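Long-range contacts in probable quinone reductase Qor (NADPH:quinone reductase) (Zeta-crystallin homolog protein) (Mycobacterium tuberculosis, PDB 4RVU), which binds NADPH and probably passes its electrons to quinones, as a zeta-crystallin-like quinone oxidoreductase of Mycobacterium tuberculosis: residues 129-138 / 157-166; 197-208 / 224-235. All blocks are in the same frame, centred on the assembly; numbering follows the deposited sequence.

How the contacts relate
From the N terminus, the chain passes through the GroES-like strands and enters helix 120-140. Contact 1 then closes a short loop: strand 148-151, the first of the parallel sheet, lies between its segments, and helix 157-168 comes back against helix 120-140. Contact 2 opens later, after strands 172-176 and 193-195, and closes its own loop around strand 217-222. The two follow in series and neither nest nor cross. Contact 2 packs helix 201-212, which follows the edge strand 193-195, against helix 229-234, which follows the inner strand 217-222. Their centres are 21 Å apart, yet NADPH touches both, with its nicotinamide and pyrophosphate at contact 1 and its 2'-phosphate and adenine at contact 2.

Contact 1. Residues 129-138 / 157-166; sequences KGLTAHYLLK and GVGLILTQWA. With NDP (NADPH dihydro-nicotinamide-adenine-dinucleotide phosphate), chain E.
Ala133 and Leu162 meet where helix 120-140 packs on helix 157-168, the first helix of the Rossmann fold, at a crossing angle of -47°. The tight part is apolar: Ala133 CB touches Ile161 CG2 at 3.6 Å, and Leu162 CD2 reaches Leu137 CG at 3.7 Å. Trp165 enters as a knob among Ala133, His134, Leu137 and Lys138. With CG anti to its backbone N (chi1 -151°), its indole lies across the other helix, the rim atom CZ3 against Gly130 O and CB against Leu137 CD1. This apolar packing gives way to polar groups near Lys138, which is partly exposed. There a water accepts from Trp165 NE1 at 2.9 Å and more weakly from Lys138 NZ, whose salt-bridge partner is Glu289. At the other end the helix N terminus faces NADPH: Gly157 N and Val158 N donate to O1A and O1N of the pyrophosphate, a placement in which the helix dipole would favour the negative charge. Lys129 lays CD over Gly157 CA, while its NZ turns away to Glu66 and Asn44. Trp165 CH2 lies 3.5 Å from His134 CD2, at the edge of the imidazole, with the ring planes at 58°.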
loop_
_atom_site.group_PDB
_atom_site.type_symbol
_atom_site.label_atom_id
_atom_site.label_comp_id
_atom_site.label_asym_id
_atom_site.label_seq_id
_atom_site.Cartn_x
_atom_site.Cartn_y
_atom_site.Cartn_z
ATOM N N LYS A 129 -18.121 1.408 -13.223
ATOM C CA LYS A 129 -16.940 0.615 -13.516
ATOM C C LYS A 129 -15.828 1.448 -14.170
ATOM O O LYS A 129 -14.631 1.214 -13.925
ATOM C CB LYS A 129 -17.335 -0.582 -14.369
ATOM C CG LYS A 129 -18.276 -1.556 -13.657
ATOM C CD LYS A 129 -18.852 -2.527 -14.697
ATOM C CE LYS A 129 -20.285 -2.955 -14.410
ATOM N NZ LYS A 129 -21.265 -1.850 -14.119
ATOM N N GLY A 130 -16.217 2.422 -14.989
ATOM C CA GLY A 130 -15.260 3.313 -15.626
ATOM C C GLY A 130 -14.582 4.281 -14.671
ATOM O O GLY A 130 -13.376 4.554 -14.810
ATOM N N LEU A 131 -15.342 4.805 -13.709
ATOM C CA LEU A 131 -14.767 5.648 -12.649
ATOM C C LEU A 131 -13.790 4.815 -11.842
ATOM O O LEU A 131 -12.745 5.302 -11.389
ATOM C CB LEU A 131 -15.859 6.222 -11.733
ATOM C CG LEU A 131 -16.839 7.255 -12.296
ATOM C CD1 LEU A 131 -17.991 7.506 -11.312
ATOM C CD2 LEU A 131 -16.120 8.561 -12.604
ATOM N N THR A 132 -14.119 3.542 -11.661
ATOM C CA THR A 132 -13.238 2.639 -10.924
ATOM C C THR A 132 -11.947 2.382 -11.699
ATOM O O THR A 132 -10.864 2.483 -11.137
ATOM C CB THR A 132 -13.940 1.324 -10.596
ATOM O OG1 THR A 132 -15.091 1.602 -9.784
ATOM C CG2 THR A 132 -13.006 0.380 -9.846
ATOM N N ALA A 133 -12.054 2.063 -12.986
ATOM C CA ALA A 133 -10.853 1.903 -13.804
ATOM C C ALA A 133 -10.016 3.182 -13.786
ATOM O O ALA A 133 -8.789 3.125 -13.684
ATOM C CB ALA A 133 -11.213 1.501 -15.236
ATOM N N HIS A 134 -10.673 4.339 -13.850
ATOM C CA HIS A 134 -9.944 5.605 -13.827
ATOM C C HIS A 134 -9.113 5.741 -12.556
ATOM O O HIS A 134 -7.910 6.004 -12.624
ATOM C CB HIS A 134 -10.886 6.805 -13.936
ATOM C CG HIS A 134 -10.174 8.117 -14.016
ATOM N ND1 HIS A 134 -9.767 8.816 -12.896
ATOM C CD2 HIS A 134 -9.769 8.850 -15.082
ATOM C CE1 HIS A 134 -9.159 9.928 -13.272
ATOM N NE2 HIS A 134 -9.146 9.972 -14.594
ATOM N N TYR A 135 -9.744 5.581 -11.394
ATOM C CA TYR A 135 -8.996 5.806 -10.156
ATOM C C TYR A 135 -7.909 4.743 -9.976
ATOM O O TYR A 135 -6.830 5.021 -9.437
ATOM C CB TYR A 135 -9.922 5.982 -8.924
ATOM C CG TYR A 135 -10.438 4.729 -8.213
ATOM C CD1 TYR A 135 -9.569 3.890 -7.513
ATOM C CD2 TYR A 135 -11.803 4.442 -8.170
ATOM C CE1 TYR A 135 -10.024 2.774 -6.849
ATOM C CE2 TYR A 135 -12.275 3.325 -7.495
ATOM C CZ TYR A 135 -11.376 2.499 -6.835
ATOM O OH TYR A 135 -11.816 1.384 -6.152
ATOM N N LEU A 136 -8.183 3.534 -10.454
ATOM C CA LEU A 136 -7.196 2.456 -10.358
ATOM C C LEU A 136 -5.947 2.771 -11.185
ATOM O O LEU A 136 -4.826 2.542 -10.720
ATOM C CB LEU A 136 -7.810 1.113 -10.776
ATOM C CG LEU A 136 -8.741 0.419 -9.777
ATOM C CD1 LEU A 136 -9.426 -0.808 -10.395
ATOM C CD2 LEU A 136 -8.014 0.047 -8.480
ATOM N N LEU A 137 -6.146 3.305 -12.391
ATOM C CA LEU A 137 -5.055 3.566 -13.340
ATOM C C LEU A 137 -4.403 4.930 -13.185
ATOM O O LEU A 137 -3.284 5.136 -13.644
ATOM C CB LEU A 137 -5.561 3.445 -14.774
ATOM C CG LEU A 137 -5.974 2.057 -15.225
ATOM C CD1 LEU A 137 -6.692 2.151 -16.557
ATOM C CD2 LEU A 137 -4.753 1.175 -15.351
ATOM N N LYS A 138 -5.109 5.873 -12.571
ATOM C CA LYS A 138 -4.604 7.242 -12.493
ATOM C C LYS A 138 -4.203 7.666 -11.083
ATOM O O LYS A 138 -3.414 8.596 -10.921
ATOM C CB LYS A 138 -5.640 8.234 -13.047
ATOM C CG LYS A 138 -5.917 8.097 -14.542
ATOM C CD LYS A 138 -4.800 8.729 -15.366
ATOM C CE LYS A 138 -5.051 8.591 -16.873
ATOM N NZ LYS A 138 -6.279 9.262 -17.301
ATOM N N GLY A 157 -16.760 -6.555 -16.345
ATOM C CA GLY A 157 -17.075 -5.151 -16.565
ATOM C C GLY A 157 -15.893 -4.227 -16.347
ATOM O O GLY A 157 -15.509 -3.478 -17.247
ATOM N N VAL A 158 -15.314 -4.277 -15.149
ATOM C CA VAL A 158 -14.144 -3.465 -14.850
ATOM C C VAL A 158 -12.940 -3.925 -15.666
ATOM O O VAL A 158 -12.175 -3.102 -16.196
ATOM C CB VAL A 158 -13.803 -3.496 -13.351
ATOM C CG1 VAL A 158 -12.566 -2.653 -13.074
ATOM C CG2 VAL A 158 -14.974 -2.983 -12.528
ATOM N N GLY A 159 -12.772 -5.240 -15.769
ATOM C CA GLY A 159 -11.635 -5.813 -16.472
ATOM C C GLY A 159 -11.424 -5.304 -17.889
ATOM O O GLY A 159 -10.298 -4.951 -18.266
ATOM N N LEU A 160 -12.495 -5.278 -18.683
ATOM C CA LEU A 160 -12.384 -4.847 -20.069
ATOM C C LEU A 160 -12.042 -3.358 -20.147
ATOM O O LEU A 160 -11.312 -2.935 -21.036
ATOM C CB LEU A 160 -13.677 -5.149 -20.842
ATOM C CG LEU A 160 -13.968 -6.615 -21.149
ATOM C CD1 LEU A 160 -15.409 -6.740 -21.654
ATOM C CD2 LEU A 160 -12.991 -7.141 -22.198
ATOM N N ILE A 161 -12.563 -2.561 -19.217
ATOM C CA ILE A 161 -12.265 -1.131 -19.228
ATOM C C ILE A 161 -10.809 -0.883 -18.824
ATOM O O ILE A 161 -10.110 -0.084 -19.461
ATOM C CB ILE A 161 -13.240 -0.310 -18.335
ATOM C CG1 ILE A 161 -14.675 -0.452 -18.854
ATOM C CG2 ILE A 161 -12.866 1.172 -18.366
ATOM C CD1 ILE A 161 -15.739 0.212 -17.952
ATOM N N LEU A 162 -10.354 -1.577 -17.782
ATOM C CA LEU A 162 -8.951 -1.486 -17.362
ATOM C C LEU A 162 -8.017 -1.836 -18.514
ATOM O O LEU A 162 -7.023 -1.143 -18.762
ATOM C CB LEU A 162 -8.666 -2.408 -16.164
ATOM C CG LEU A 162 -9.111 -1.898 -14.794
ATOM C CD1 LEU A 162 -9.044 -3.001 -13.756
ATOM C CD2 LEU A 162 -8.246 -0.708 -14.364
ATOM N N THR A 163 -8.351 -2.907 -19.226
ATOM C CA THR A 163 -7.477 -3.436 -20.270
ATOM C C THR A 163 -7.362 -2.448 -21.422
ATOM O O THR A 163 -6.252 -2.085 -21.826
ATOM C CB THR A 163 -7.983 -4.791 -20.752
ATOM O OG1 THR A 163 -7.939 -5.705 -19.647
ATOM C CG2 THR A 163 -7.124 -5.330 -21.891
ATOM N N GLN A 164 -8.506 -1.961 -21.901
ATOM C CA GLN A 164 -8.503 -0.993 -22.986
ATOM C C GLN A 164 -7.781 0.281 -22.613
ATOM O O GLN A 164 -6.967 0.792 -23.391
ATOM C CB GLN A 164 -9.927 -0.651 -23.396
ATOM C CG GLN A 164 -10.707 -1.807 -23.975
ATOM C CD GLN A 164 -12.115 -1.385 -24.324
ATOM O OE1 GLN A 164 -12.346 -0.755 -25.357
ATOM N NE2 GLN A 164 -13.064 -1.702 -23.447
ATOM N N TRP A 165 -8.090 0.798 -21.426
ATOM C CA TRP A 165 -7.587 2.103 -21.020
ATOM C C TRP A 165 -6.081 2.042 -20.785
ATOM O O TRP A 165 -5.341 2.904 -21.262
ATOM C CB TRP A 165 -8.304 2.586 -19.758
ATOM C CG TRP A 165 -8.399 4.075 -19.662
ATOM C CD1 TRP A 165 -7.613 4.997 -20.301
ATOM C CD2 TRP A 165 -9.366 4.824 -18.908
ATOM N NE1 TRP A 165 -8.022 6.273 -19.972
ATOM C CE2 TRP A 165 -9.099 6.192 -19.127
ATOM C CE3 TRP A 165 -10.417 4.465 -18.065
ATOM C CZ2 TRP A 165 -9.864 7.206 -18.540
ATOM C CZ3 TRP A 165 -11.177 5.473 -17.482
ATOM C CH2 TRP A 165 -10.893 6.826 -17.721
ATOM N N ALA A 166 -5.632 1.017 -20.065
ATOM C CA ALA A 166 -4.199 0.806 -19.854
ATOM C C ALA A 166 -3.460 0.639 -21.187
ATOM O O ALA A 166 -2.409 1.242 -21.401
ATOM C CB ALA A 166 -3.955 -0.401 -18.934
HETATM P PA NDP E . -17.308 -8.607 -13.283
HETATM O O1A NDP E . -18.116 -8.219 -14.489
HETATM O O2A NDP E . -15.809 -8.541 -13.344
HETATM O O5B NDP E . -17.740 -10.087 -12.831
HETATM C C5B NDP E . -16.945 -10.815 -11.901
HETATM C C4B NDP E . -15.967 -11.669 -12.691
HETATM O O4B NDP E . -14.947 -12.202 -11.846
HETATM C C3B NDP E . -16.656 -12.870 -13.312
HETATM O O3B NDP E . -17.190 -12.568 -14.601
HETATM C C2B NDP E . -15.552 -13.906 -13.385
HETATM O O2B NDP E . -14.950 -13.912 -14.672
HETATM C C1B NDP E . -14.537 -13.480 -12.334
HETATM N N9A NDP E . -14.564 -14.498 -11.259
HETATM C C8A NDP E . -13.529 -15.262 -10.873
HETATM N N7A NDP E . -13.892 -16.106 -9.878
HETATM C C5A NDP E . -15.193 -15.893 -9.621
HETATM C C6A NDP E . -16.201 -16.448 -8.690
HETATM N N6A NDP E . -15.874 -17.425 -7.816
HETATM N N1A NDP E . -17.453 -15.947 -8.746
HETATM C C2A NDP E . -17.784 -14.975 -9.613
HETATM N N3A NDP E . -16.923 -14.427 -10.485
HETATM C C4A NDP E . -15.634 -14.834 -10.537
HETATM O O3 NDP E . -17.821 -7.734 -12.040
HETATM P PN NDP E . -17.678 -6.136 -12.009
HETATM O O1N NDP E . -16.995 -5.686 -13.273
HETATM O O2N NDP E . -19.014 -5.567 -11.613
HETATM O O5D NDP E . -16.662 -5.910 -10.786
HETATM C C5D NDP E . -15.356 -6.479 -10.816
HETATM C C4D NDP E . -14.816 -6.599 -9.399
HETATM O O4D NDP E . -14.421 -5.314 -8.921
HETATM C C3D NDP E . -15.882 -7.099 -8.447
HETATM O O3D NDP E . -15.261 -7.976 -7.508
HETATM C C2D NDP E . -16.371 -5.862 -7.727
HETATM O O2D NDP E . -16.780 -6.189 -6.398
HETATM C C1D NDP E . -15.139 -4.972 -7.735
HETATM N N1N NDP E . -15.427 -3.538 -7.763
HETATM C C2N NDP E . -14.809 -2.753 -6.877
HETATM C C3N NDP E . -15.009 -1.381 -6.843
HETATM C C7N NDP E . -14.287 -0.562 -5.816
HETATM O O7N NDP E . -14.411 0.650 -5.828
HETATM N N7N NDP E . -13.521 -1.185 -4.922
HETATM C C4N NDP E . -15.937 -0.707 -7.826
HETATM C C5N NDP E . -16.536 -1.670 -8.742
HETATM C C6N NDP E . -16.257 -3.030 -8.679
HETATM P P2B NDP E . -13.995 -15.124 -15.128
HETATM O O1X NDP E . -13.770 -15.908 -13.867
HETATM O O2X NDP E . -14.793 -15.854 -16.169
HETATM O O3X NDP E . -12.772 -14.447 -15.675
HETATM O O HOH W 1 -6.984 8.880 -20.573
#

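Contact 2. Residues 197-208 / 224-235; sequences YPEDAWQFAGRV and VGATTFDASLAS. With NDP (NADPH dihydro-nicotinamide-adenine-dinucleotide phosphate), chain E.
The 2'-phosphate and adenine end of the NADPH pocket is where this contact begins, with Tyr197 and Val224 both touching the cofactor. Tyr197 OH donates to phosphate oxygen O3X at 2.9 Å, the acceptor lying at the ring edge in its plane. Val224 divides its branches: CG2 meets the rim on the CE2 side, 3.8 Å from Tyr197 OH, and CG1, anti to the backbone N (chi1 171°), faces adenine C8A. Thr228 CG2 abuts the ring edge 3.6 Å from Tyr197 CD2, while its OG1 bonds to Asp222. Farther from the cofactor, segments 201-208 and 229-234 close on small residues, their axes 8.1 Å apart at closest approach. Pro198 CG presses on Ala231 CB at a tight 3.4 Å and also lies over one face of the Phe204 ring, near the rim. Ala205 CB meets Ala234 CB, and Trp202 CZ3 lies 3.7 Å from Ala234 CB. Ser235 OG turns back to Ala231 O at 2.6 Å. A water donates to both Pro198 O and Thr227 O. The Tyr197 hydroxyl binds the 2'-phosphate directly, and Arg322, hydrogen-bonded to NADPH and cation-pi paired with the tyrosine ring, probably adds positive charge nearby, consistent with use of NADPH.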
loop_
_atom_site.group_PDB
_atom_site.type_symbol
_atom_site.label_atom_id
_atom_site.label_comp_id
_atom_site.label_asym_id
_atom_site.label_seq_id
_atom_site.Cartn_x
_atom_site.Cartn_y
_atom_site.Cartn_z
ATOM N N TYR A 197 -6.716 -19.063 -14.745
ATOM C CA TYR A 197 -6.649 -18.759 -13.321
ATOM C C TYR A 197 -5.582 -19.597 -12.643
ATOM O O TYR A 197 -5.355 -20.751 -13.032
ATOM C CB TYR A 197 -8.014 -18.939 -12.648
ATOM C CG TYR A 197 -8.872 -17.700 -12.817
ATOM C CD1 TYR A 197 -9.589 -17.485 -13.984
ATOM C CD2 TYR A 197 -8.914 -16.725 -11.834
ATOM C CE1 TYR A 197 -10.348 -16.340 -14.152
ATOM C CE2 TYR A 197 -9.671 -15.580 -11.991
ATOM C CZ TYR A 197 -10.382 -15.394 -13.149
ATOM O OH TYR A 197 -11.134 -14.254 -13.301
ATOM N N PRO A 198 -4.899 -19.004 -11.647
ATOM C CA PRO A 198 -3.837 -19.704 -10.919
ATOM C C PRO A 198 -4.343 -21.003 -10.300
ATOM O O PRO A 198 -5.468 -21.049 -9.796
ATOM C CB PRO A 198 -3.468 -18.719 -9.796
ATOM C CG PRO A 198 -3.938 -17.377 -10.274
ATOM C CD PRO A 198 -5.131 -17.639 -11.134
ATOM N N GLU A 199 -3.524 -22.050 -10.352
ATOM C CA GLU A 199 -3.793 -23.254 -9.574
ATOM C C GLU A 199 -2.893 -23.222 -8.360
ATOM O O GLU A 199 -3.299 -23.578 -7.249
ATOM C CB GLU A 199 -3.533 -24.527 -10.385
ATOM C CG GLU A 199 -4.786 -25.140 -11.002
ATOM C CD GLU A 199 -5.988 -25.082 -10.070
ATOM O OE1 GLU A 199 -5.873 -25.504 -8.891
ATOM O OE2 GLU A 199 -7.054 -24.600 -10.519
ATOM N N ASP A 200 -1.663 -22.778 -8.597
ATOM C CA ASP A 200 -0.662 -22.629 -7.559
ATOM C C ASP A 200 0.019 -21.275 -7.749
ATOM O O ASP A 200 0.397 -20.914 -8.868
ATOM C CB ASP A 200 0.359 -23.766 -7.651
ATOM C CG ASP A 200 1.439 -23.664 -6.603
ATOM O OD1 ASP A 200 2.501 -23.079 -6.906
ATOM O OD2 ASP A 200 1.226 -24.172 -5.478
ATOM N N ALA A 201 0.167 -20.535 -6.651
ATOM C CA ALA A 201 0.688 -19.173 -6.687
ATOM C C ALA A 201 2.054 -19.065 -7.359
ATOM O O ALA A 201 2.278 -18.192 -8.196
ATOM C CB ALA A 201 0.734 -18.598 -5.285
ATOM N N TRP A 202 2.966 -19.959 -6.993
ATOM C CA TRP A 202 4.313 -19.931 -7.547
ATOM C C TRP A 202 4.345 -20.327 -9.015
ATOM O O TRP A 202 5.074 -19.730 -9.805
ATOM C CB TRP A 202 5.236 -20.807 -6.699
ATOM C CG TRP A 202 5.121 -20.398 -5.283
ATOM C CD1 TRP A 202 4.552 -21.102 -4.257
ATOM C CD2 TRP A 202 5.514 -19.134 -4.738
ATOM N NE1 TRP A 202 4.605 -20.361 -3.094
ATOM C CE2 TRP A 202 5.186 -19.148 -3.367
ATOM C CE3 TRP A 202 6.135 -17.997 -5.277
ATOM C CZ2 TRP A 202 5.459 -18.064 -2.526
ATOM C CZ3 TRP A 202 6.400 -16.928 -4.445
ATOM C CH2 TRP A 202 6.065 -16.967 -3.084
ATOM N N GLN A 203 3.550 -21.332 -9.366
ATOM C CA GLN A 203 3.383 -21.753 -10.755
ATOM C C GLN A 203 2.935 -20.582 -11.629
ATOM O O GLN A 203 3.564 -20.256 -12.642
ATOM C CB GLN A 203 2.337 -22.867 -10.836
ATOM C CG GLN A 203 2.839 -24.232 -10.404
ATOM C CD GLN A 203 3.759 -24.853 -11.435
ATOM O OE1 GLN A 203 3.420 -24.931 -12.620
ATOM N NE2 GLN A 203 4.937 -25.290 -10.993
ATOM N N PHE A 204 1.842 -19.954 -11.217
ATOM C CA PHE A 204 1.291 -18.805 -11.928
ATOM C C PHE A 204 2.281 -17.644 -11.962
ATOM O O PHE A 204 2.492 -17.039 -13.004
ATOM C CB PHE A 204 -0.018 -18.379 -11.274
ATOM C CG PHE A 204 -0.679 -17.205 -11.941
ATOM C CD1 PHE A 204 -1.536 -17.395 -13.019
ATOM C CD2 PHE A 204 -0.456 -15.913 -11.480
ATOM C CE1 PHE A 204 -2.157 -16.315 -13.632
ATOM C CE2 PHE A 204 -1.075 -14.824 -12.091
ATOM C CZ PHE A 204 -1.921 -15.029 -13.174
ATOM N N ALA A 205 2.896 -17.334 -10.821
ATOM C CA ALA A 205 3.886 -16.261 -10.782
ATOM C C ALA A 205 5.035 -16.512 -11.761
ATOM O O ALA A 205 5.535 -15.584 -12.392
ATOM C CB ALA A 205 4.410 -16.046 -9.362
ATOM N N GLY A 206 5.452 -17.765 -11.887
ATOM C CA GLY A 206 6.444 -18.122 -12.888
ATOM C C GLY A 206 6.020 -17.758 -14.311
ATOM O O GLY A 206 6.832 -17.244 -15.086
ATOM N N ARG A 207 4.758 -18.008 -14.653
ATOM C CA ARG A 207 4.239 -17.639 -15.979
ATOM C C ARG A 207 4.408 -16.136 -16.192
ATOM O O ARG A 207 4.969 -15.686 -17.195
ATOM C CB ARG A 207 2.757 -17.995 -16.103
ATOM C CG ARG A 207 2.346 -19.267 -15.394
ATOM C CD ARG A 207 2.859 -20.502 -16.112
ATOM N NE ARG A 207 1.856 -21.052 -17.019
ATOM C CZ ARG A 207 1.719 -20.685 -18.289
ATOM N NH1 ARG A 207 2.527 -19.763 -18.804
ATOM N NH2 ARG A 207 0.775 -21.234 -19.048
ATOM N N VAL A 208 3.925 -15.365 -15.221
ATOM C CA VAL A 208 4.050 -13.909 -15.247
ATOM C C VAL A 208 5.509 -13.456 -15.329
ATOM O O VAL A 208 5.832 -12.551 -16.103
ATOM C CB VAL A 208 3.348 -13.276 -14.024
ATOM C CG1 VAL A 208 3.521 -11.756 -14.019
ATOM C CG2 VAL A 208 1.869 -13.657 -14.025
ATOM N N VAL A 224 -10.776 -10.201 -7.862
ATOM C CA VAL A 224 -11.262 -11.566 -7.677
ATOM C C VAL A 224 -11.091 -12.030 -6.226
ATOM O O VAL A 224 -11.943 -12.738 -5.681
ATOM C CB VAL A 224 -10.540 -12.512 -8.651
ATOM C CG1 VAL A 224 -10.868 -13.968 -8.343
ATOM C CG2 VAL A 224 -10.919 -12.161 -10.094
ATOM N N GLY A 225 -9.996 -11.623 -5.592
ATOM C CA GLY A 225 -9.854 -11.866 -4.167
ATOM C C GLY A 225 -9.329 -13.239 -3.792
ATOM O O GLY A 225 -8.190 -13.577 -4.106
ATOM N N ALA A 226 -10.154 -14.027 -3.109
ATOM C CA ALA A 226 -9.683 -15.258 -2.454
ATOM C C ALA A 226 -8.850 -16.200 -3.324
ATOM O O ALA A 226 -7.798 -16.672 -2.895
ATOM C CB ALA A 226 -10.851 -16.003 -1.818
ATOM N N THR A 227 -9.299 -16.469 -4.546
ATOM C CA THR A 227 -8.637 -17.468 -5.400
ATOM C C THR A 227 -7.415 -16.969 -6.180
ATOM O O THR A 227 -6.695 -17.758 -6.800
ATOM C CB THR A 227 -9.631 -18.112 -6.391
ATOM O OG1 THR A 227 -10.148 -17.103 -7.266
ATOM C CG2 THR A 227 -10.777 -18.755 -5.644
ATOM N N THR A 228 -7.163 -15.667 -6.129
ATOM C CA THR A 228 -6.092 -15.099 -6.928
ATOM C C THR A 228 -5.066 -14.317 -6.107
ATOM O O THR A 228 -3.989 -14.024 -6.615
ATOM C CB THR A 228 -6.645 -14.166 -8.005
ATOM O OG1 THR A 228 -7.511 -13.201 -7.392
ATOM C CG2 THR A 228 -7.432 -14.958 -9.057
ATOM N N PHE A 229 -5.407 -13.958 -4.870
ATOM C CA PHE A 229 -4.554 -13.059 -4.082
ATOM C C PHE A 229 -3.106 -13.545 -3.945
ATOM O O PHE A 229 -2.162 -12.785 -4.207
ATOM C CB PHE A 229 -5.139 -12.774 -2.695
ATOM C CG PHE A 229 -4.354 -11.753 -1.925
ATOM C CD1 PHE A 229 -3.311 -12.145 -1.095
ATOM C CD2 PHE A 229 -4.625 -10.398 -2.065
ATOM C CE1 PHE A 229 -2.567 -11.215 -0.398
ATOM C CE2 PHE A 229 -3.879 -9.451 -1.366
ATOM C CZ PHE A 229 -2.846 -9.869 -0.528
ATOM N N ASP A 230 -2.919 -14.794 -3.515
ATOM C CA ASP A 230 -1.566 -15.309 -3.328
ATOM C C ASP A 230 -0.747 -15.216 -4.612
ATOM O O ASP A 230 0.427 -14.845 -4.584
ATOM C CB ASP A 230 -1.597 -16.751 -2.809
ATOM C CG ASP A 230 -2.225 -16.857 -1.434
ATOM O OD1 ASP A 230 -2.520 -15.804 -0.833
ATOM O OD2 ASP A 230 -2.421 -17.997 -0.949
ATOM N N ALA A 231 -1.380 -15.544 -5.738
ATOM C CA ALA A 231 -0.733 -15.448 -7.036
ATOM C C ALA A 231 -0.427 -14.001 -7.426
ATOM O O ALA A 231 0.642 -13.714 -7.968
ATOM C CB ALA A 231 -1.581 -16.123 -8.099
ATOM N N SER A 232 -1.373 -13.097 -7.170
ATOM C CA SER A 232 -1.155 -11.676 -7.431
ATOM C C SER A 232 0.060 -11.174 -6.663
ATOM O O SER A 232 0.944 -10.519 -7.226
ATOM C CB SER A 232 -2.374 -10.860 -7.003
ATOM O OG SER A 232 -3.502 -11.172 -7.801
ATOM N N LEU A 233 0.088 -11.475 -5.375
ATOM C CA LEU A 233 1.190 -11.027 -4.522
ATOM C C LEU A 233 2.538 -11.569 -5.023
ATOM O O LEU A 233 3.542 -10.850 -5.056
ATOM C CB LEU A 233 0.934 -11.433 -3.066
ATOM C CG LEU A 233 2.016 -11.024 -2.058
ATOM C CD1 LEU A 233 2.141 -9.518 -2.042
ATOM C CD2 LEU A 233 1.709 -11.537 -0.666
ATOM N N ALA A 234 2.548 -12.832 -5.446
ATOM C CA ALA A 234 3.773 -13.479 -5.936
ATOM C C ALA A 234 4.239 -13.001 -7.315
ATOM O O ALA A 234 5.358 -13.317 -7.735
ATOM C CB ALA A 234 3.601 -14.996 -5.937
ATOM N N SER A 235 3.380 -12.275 -8.034
ATOM C CA SER A 235 3.701 -11.843 -9.391
ATOM C C SER A 235 4.299 -10.445 -9.517
ATOM O O SER A 235 4.620 -10.009 -10.621
ATOM C CB SER A 235 2.460 -11.946 -10.282
ATOM O OG SER A 235 1.922 -13.249 -10.234
HETATM P PA NDP E . -17.308 -8.607 -13.283
HETATM O O1A NDP E . -18.116 -8.219 -14.489
HETATM O O2A NDP E . -15.809 -8.541 -13.344
HETATM O O5B NDP E . -17.740 -10.087 -12.831
HETATM C C5B NDP E . -16.945 -10.815 -11.901
HETATM C C4B NDP E . -15.967 -11.669 -12.691
HETATM O O4B NDP E . -14.947 -12.202 -11.846
HETATM C C3B NDP E . -16.656 -12.870 -13.312
HETATM O O3B NDP E . -17.190 -12.568 -14.601
HETATM C C2B NDP E . -15.552 -13.906 -13.385
HETATM O O2B NDP E . -14.950 -13.912 -14.672
HETATM C C1B NDP E . -14.537 -13.480 -12.334
HETATM N N9A NDP E . -14.564 -14.498 -11.259
HETATM C C8A NDP E . -13.529 -15.262 -10.873
HETATM N N7A NDP E . -13.892 -16.106 -9.878
HETATM C C5A NDP E . -15.193 -15.893 -9.621
HETATM C C6A NDP E . -16.201 -16.448 -8.690
HETATM N N6A NDP E . -15.874 -17.425 -7.816
HETATM N N1A NDP E . -17.453 -15.947 -8.746
HETATM C C2A NDP E . -17.784 -14.975 -9.613
HETATM N N3A NDP E . -16.923 -14.427 -10.485
HETATM C C4A NDP E . -15.634 -14.834 -10.537
HETATM O O3 NDP E . -17.821 -7.734 -12.040
HETATM P PN NDP E . -17.678 -6.136 -12.009
HETATM O O1N NDP E . -16.995 -5.686 -13.273
HETATM O O2N NDP E . -19.014 -5.567 -11.613
HETATM O O5D NDP E . -16.662 -5.910 -10.786
HETATM C C5D NDP E . -15.356 -6.479 -10.816
HETATM C C4D NDP E . -14.816 -6.599 -9.399
HETATM O O4D NDP E . -14.421 -5.314 -8.921
HETATM C C3D NDP E . -15.882 -7.099 -8.447
HETATM O O3D NDP E . -15.261 -7.976 -7.508
HETATM C C2D NDP E . -16.371 -5.862 -7.727
HETATM O O2D NDP E . -16.780 -6.189 -6.398
HETATM C C1D NDP E . -15.139 -4.972 -7.735
HETATM N N1N NDP E . -15.427 -3.538 -7.763
HETATM C C2N NDP E . -14.809 -2.753 -6.877
HETATM C C3N NDP E . -15.009 -1.381 -6.843
HETATM C C7N NDP E . -14.287 -0.562 -5.816
HETATM O O7N NDP E . -14.411 0.650 -5.828
HETATM N N7N NDP E . -13.521 -1.185 -4.922
HETATM C C4N NDP E . -15.937 -0.707 -7.826
HETATM C C5N NDP E . -16.536 -1.670 -8.742
HETATM C C6N NDP E . -16.257 -3.030 -8.679
HETATM P P2B NDP E . -13.995 -15.124 -15.128
HETATM O O1X NDP E . -13.770 -15.908 -13.867
HETATM O O2X NDP E . -14.793 -15.854 -16.169
HETATM O O3X NDP E . -12.772 -14.447 -15.675
HETATM O O HOH W 2 -7.333 -19.200 -9.054
#